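Local coordinates for mandelate racemase/muconate lactonizing enzyme-like protein (Rubrobacter xylanophilus DSM 9941, PDB 3CYJ) that belongs to the enolase superfamily, pairing an N-terminal alpha/beta domain with a barrel that holds a sodium ion, at residues G59-S64 with A99-A104; A67-G72 with A83-A88. All blocks are in the same frame, centred on the assembly; numbering follows the deposited sequence.

Interaction 1 (G59-S64 with A99-A104)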
loop_
_atom_site.group_PDB
_atom_site.type_symbol
_atom_site.label_atom_id
_atom_site.label_comp_id
_atom_site.label_asym_id
_atom_site.label_seq_id
_atom_site.Cartn_x
_atom_site.Cartn_y
_atom_site.Cartn_z
ATOM N N GLY A 59 -6.466 -9.111 42.505
ATOM C CA GLY A 59 -7.534 -9.450 43.459
ATOM C C GLY A 59 -8.378 -8.285 43.931
ATOM O O GLY A 59 -9.611 -8.354 43.969
ATOM N N ARG A 60 -7.726 -7.183 44.254
ATOM C CA ARG A 60 -8.449 -5.949 44.578
ATOM C C ARG A 60 -9.333 -5.409 43.406
ATOM O O ARG A 60 -10.495 -4.952 43.614
ATOM C CB ARG A 60 -7.433 -4.874 45.067
ATOM C CG ARG A 60 -8.144 -3.654 45.678
ATOM C CD ARG A 60 -8.952 -4.097 46.968
ATOM N NE ARG A 60 -10.055 -3.194 47.276
ATOM C CZ ARG A 60 -9.940 -2.096 48.030
ATOM N NH1 ARG A 60 -8.747 -1.736 48.550
ATOM N NH2 ARG A 60 -11.027 -1.350 48.267
ATOM N N PHE A 61 -8.796 -5.472 42.168
ATOM C CA PHE A 61 -9.583 -5.125 40.982
ATOM C C PHE A 61 -10.861 -5.978 40.853
ATOM O O PHE A 61 -11.933 -5.462 40.566
ATOM C CB PHE A 61 -8.731 -5.269 39.690
ATOM C CG PHE A 61 -9.327 -4.560 38.480
ATOM C CD1 PHE A 61 -8.863 -3.311 38.083
ATOM C CD2 PHE A 61 -10.362 -5.160 37.730
ATOM C CE1 PHE A 61 -9.436 -2.642 36.940
ATOM C CE2 PHE A 61 -10.916 -4.524 36.607
ATOM C CZ PHE A 61 -10.448 -3.256 36.214
ATOM N N VAL A 62 -10.734 -7.291 41.013
ATOM C CA VAL A 62 -11.934 -8.188 41.050
ATOM C C VAL A 62 -12.948 -7.746 42.106
ATOM O O VAL A 62 -14.151 -7.585 41.817
ATOM C CB VAL A 62 -11.551 -9.672 41.317
ATOM C CG1 VAL A 62 -12.797 -10.566 41.494
ATOM C CG2 VAL A 62 -10.595 -10.186 40.210
ATOM N N GLU A 63 -12.461 -7.523 43.334
ATOM C CA GLU A 63 -13.379 -7.126 44.424
ATOM C C GLU A 63 -14.090 -5.844 44.049
ATOM O O GLU A 63 -15.309 -5.749 44.142
ATOM C CB GLU A 63 -12.637 -6.967 45.753
ATOM C CG GLU A 63 -12.153 -8.304 46.229
ATOM C CD GLU A 63 -11.034 -8.235 47.291
ATOM O OE1 GLU A 63 -10.600 -7.129 47.727
ATOM O OE2 GLU A 63 -10.558 -9.327 47.667
ATOM N N SER A 64 -13.300 -4.874 43.571
ATOM C CA SER A 64 -13.774 -3.518 43.427
ATOM C C SER A 64 -14.688 -3.378 42.233
ATOM O O SER A 64 -15.711 -2.683 42.303
ATOM C CB SER A 64 -12.578 -2.588 43.321
ATOM O OG SER A 64 -12.982 -1.327 42.815
ATOM N N ALA A 99 -7.559 -6.908 32.633
ATOM C CA ALA A 99 -7.846 -8.005 31.718
ATOM C C ALA A 99 -7.576 -9.321 32.413
ATOM O O ALA A 99 -8.273 -10.324 32.196
ATOM C CB ALA A 99 -6.963 -7.896 30.442
ATOM N N MET A 100 -6.511 -9.329 33.206
ATOM C CA MET A 100 -6.142 -10.491 34.008
ATOM C C MET A 100 -7.296 -10.830 34.989
ATOM O O MET A 100 -7.641 -12.010 35.179
ATOM C CB MET A 100 -4.847 -10.205 34.764
ATOM C CG MET A 100 -3.659 -10.332 33.871
ATOM S SD MET A 100 -2.025 -10.181 34.583
ATOM C CE MET A 100 -1.784 -8.551 34.055
ATOM N N ALA A 101 -7.908 -9.783 35.560
ATOM C CA ALA A 101 -9.018 -9.953 36.493
ATOM C C ALA A 101 -10.255 -10.493 35.779
ATOM O O ALA A 101 -10.871 -11.487 36.244
ATOM C CB ALA A 101 -9.340 -8.637 37.223
ATOM N N VAL A 102 -10.662 -9.823 34.690
ATOM C CA VAL A 102 -11.776 -10.356 33.876
ATOM C C VAL A 102 -11.553 -11.845 33.509
ATOM O O VAL A 102 -12.462 -12.665 33.586
ATOM C CB VAL A 102 -12.019 -9.523 32.590
ATOM C CG1 VAL A 102 -12.962 -10.261 31.678
ATOM C CG2 VAL A 102 -12.642 -8.137 32.922
ATOM N N SER A 103 -10.337 -12.199 33.134
ATOM C CA SER A 103 -10.021 -13.563 32.712
ATOM C C SER A 103 -10.265 -14.582 33.828
ATOM O O SER A 103 -10.911 -15.615 33.620
ATOM C CB SER A 103 -8.543 -13.626 32.291
ATOM O OG SER A 103 -8.347 -12.832 31.134
ATOM N N ALA A 104 -9.716 -14.295 35.006
ATOM C CA ALA A 104 -9.869 -15.159 36.174
ATOM C C ALA A 104 -11.343 -15.344 36.481
ATOM O O ALA A 104 -11.781 -16.456 36.712
ATOM C CB ALA A 104 -9.159 -14.527 37.399
#
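The methyl group of A101 enters the angle between F61 and V62, two consecutive residues of the facing helix. On one flank its CB lies 3.6 Å from CG2 of V62; on the other it is 3.7 Å from CD2 of F61, meeting the ring obliquely. F61 sends its ring out with CG anti to the backbone N (chi1 -163°), which carries the CD2 side of the ring to the alanine methyl. V62 presents the branch beside its own backbone N, CG2, and V13 of strand 8-26 packs on the same valine. Alanine suits its place because so short a side chain lets the backbones come close: CA of V62 and CA of A101 are 5.7 Å apart.

Further round the helix, S103 OG, also hydrogen-bonded to G275 N, donates to A99 O at 2.7 Å. S103 N reaches that carbonyl from the opposite face of its plane. F61 also packs on I89, A92 and, in a second subunit, S57. Here helices 57-70 and 97-116 pack together in the N-terminal domain. The touching groups are all hydrocarbon and buried, so these two segments meet by close fit and exclusion of water, with no polar bond between them.

Interaction 2 (A67-G72 with A83-A88)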
loop_
_atom_site.group_PDB
_atom_site.type_symbol
_atom_site.label_atom_id
_atom_site.label_comp_id
_atom_site.label_asym_id
_atom_site.label_seq_id
_atom_site.Cartn_x
_atom_site.Cartn_y
_atom_site.Cartn_z
ATOM N N ALA A 67 -16.887 -8.264 41.060
ATOM C CA ALA A 67 -17.782 -9.085 41.895
ATOM C C ALA A 67 -19.201 -8.559 41.781
ATOM O O ALA A 67 -20.150 -9.319 41.549
ATOM C CB ALA A 67 -17.263 -9.135 43.410
ATOM N N GLY A 68 -19.339 -7.239 41.839
ATOM C CA GLY A 68 -20.624 -6.623 41.738
ATOM C C GLY A 68 -21.317 -6.855 40.411
ATOM O O GLY A 68 -22.539 -6.796 40.339
ATOM N N VAL A 69 -20.563 -7.079 39.335
ATOM C CA VAL A 69 -21.198 -7.318 38.011
ATOM C C VAL A 69 -21.647 -8.779 37.930
ATOM O O VAL A 69 -22.704 -9.078 37.385
ATOM C CB VAL A 69 -20.202 -6.998 36.844
ATOM C CG1 VAL A 69 -20.744 -7.452 35.489
ATOM C CG2 VAL A 69 -19.860 -5.494 36.835
ATOM N N ALA A 70 -20.797 -9.678 38.455
ATOM C CA ALA A 70 -20.994 -11.125 38.325
ATOM C C ALA A 70 -22.127 -11.597 39.233
ATOM O O ALA A 70 -22.973 -12.428 38.818
ATOM C CB ALA A 70 -19.720 -11.891 38.626
ATOM N N GLU A 71 -22.140 -11.066 40.458
ATOM C CA GLU A 71 -23.142 -11.433 41.451
ATOM C C GLU A 71 -24.563 -11.152 40.978
ATOM O O GLU A 71 -24.876 -10.067 40.504
ATOM C CB GLU A 71 -22.817 -10.785 42.810
ATOM C CG GLU A 71 -21.488 -11.359 43.357
ATOM C CD GLU A 71 -21.047 -10.803 44.683
ATOM O OE1 GLU A 71 -21.633 -9.794 45.148
ATOM O OE2 GLU A 71 -20.087 -11.390 45.253
ATOM N N GLY A 72 -25.435 -12.152 41.047
ATOM C CA GLY A 72 -26.823 -11.863 40.715
ATOM C C GLY A 72 -27.081 -12.268 39.286
ATOM O O GLY A 72 -28.244 -12.247 38.861
ATOM N N ALA A 83 -19.298 -9.504 28.859
ATOM C CA ALA A 83 -19.586 -8.287 28.102
ATOM C C ALA A 83 -19.876 -7.126 29.038
ATOM O O ALA A 83 -19.391 -6.005 28.830
ATOM C CB ALA A 83 -20.733 -8.506 27.160
ATOM N N ARG A 84 -20.708 -7.383 30.031
ATOM C CA ARG A 84 -21.034 -6.388 31.057
ATOM C C ARG A 84 -19.738 -6.021 31.847
ATOM O O ARG A 84 -19.539 -4.847 32.191
ATOM C CB ARG A 84 -22.180 -6.900 31.982
ATOM C CG ARG A 84 -23.534 -7.019 31.270
ATOM C CD ARG A 84 -24.570 -7.828 32.088
ATOM N NE ARG A 84 -24.554 -7.410 33.491
ATOM C CZ ARG A 84 -24.361 -8.251 34.506
ATOM N NH1 ARG A 84 -24.279 -9.558 34.241
ATOM N NH2 ARG A 84 -24.320 -7.793 35.782
ATOM N N MET A 85 -18.852 -6.995 32.090
ATOM C CA MET A 85 -17.602 -6.673 32.803
ATOM C C MET A 85 -16.692 -5.714 31.993
ATOM O O MET A 85 -16.204 -4.708 32.529
ATOM C CB MET A 85 -16.835 -7.938 33.193
ATOM C CG MET A 85 -17.430 -8.760 34.410
ATOM S SD MET A 85 -16.366 -10.052 35.114
ATOM C CE MET A 85 -16.471 -11.376 33.867
ATOM N N GLN A 86 -16.474 -6.030 30.704
ATOM C CA GLN A 86 -15.701 -5.209 29.795
ATOM C C GLN A 86 -16.279 -3.764 29.694
ATOM O O GLN A 86 -15.526 -2.800 29.695
ATOM C CB GLN A 86 -15.651 -5.850 28.398
ATOM C CG GLN A 86 -15.076 -7.233 28.320
ATOM C CD GLN A 86 -13.580 -7.301 28.548
ATOM O OE1 GLN A 86 -12.891 -6.299 28.881
ATOM N NE2 GLN A 86 -13.050 -8.503 28.392
ATOM N N ALA A 87 -17.611 -3.630 29.605
ATOM C CA ALA A 87 -18.228 -2.328 29.503
ATOM C C ALA A 87 -17.996 -1.544 30.785
ATOM O O ALA A 87 -17.686 -0.363 30.742
ATOM C CB ALA A 87 -19.741 -2.456 29.213
ATOM N N ALA A 88 -18.154 -2.210 31.925
ATOM C CA ALA A 88 -18.097 -1.572 33.234
ATOM C C ALA A 88 -16.713 -1.036 33.546
ATOM O O ALA A 88 -16.608 -0.088 34.327
ATOM C CB ALA A 88 -18.544 -2.546 34.350
#
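The side chains of V69 and R84 run antiparallel alongside one another, so that the guanidinium comes to the backbone carbonyl of V69. CG1 of V69 lies over one face of the guanidinium, 3.6 Å from NH2 and offset toward the rim of the group. Beyond the methyl, NH2 donates to the backbone O of V69 at 2.6 Å. The donor sits in the carbonyl plane on a lone pair, yet the oxygen is tilted 31° out of the guanidinium plane and the N-H...O angle is 134°, so the bond is short but bent. A turn at chi3 (45°) in an otherwise fairly extended chain brings the guanidinium round to this carbonyl. Arginine fits here because its chain is long enough to arch over the valine methyl, touching it with CB, 3.8 Å from V69 CG1, and again with the guanidinium, while the charge stays at the exposed margin.

On the inner side, M85 crosses V69 at a slant and touches it with its CG, 3.7 Å from V69 CG1. The other valine branch, CG2, faces the methyl of A88 at 4.1 Å. A beta-branched residue suits this central place, since its two methyls serve different neighbours one turn apart on helix 78-88.

The carbonyl of V69 lies in the last turn of helix 57-70, where carbonyls run out of amide partners; E71 leaves the helical path. R84 NH1 also bonds to S73 OG, and that hydroxyl is bonded to A70 O, so the arginine bridges the helix end and the loop after it. M85 packs inward on V105 of helix 97-116, A70 rests on L11 of strand 8-26, and G72 pairs through its backbone with V8 of that strand.

From the N terminus, the strands of the antiparallel sheet come first, and helix 57-70 then supplies one side of both contacts. After its C-terminal end the chain turns back through ten residues between the segments, and helix 78-88 meets the later part of helix 57-70; interaction 2 closes this short loop. The chain goes on into helix 97-116, which returns to the earlier part of helix 57-70; interaction 1 thus closes a larger loop with interaction 2 nested inside. Their centres are 11 Å apart. V62 O and A67 N join them along the shared helix by a probable hydrogen bond, and V102 packs on M85 and Q86, completing a three-helix cluster in the N-terminal domain.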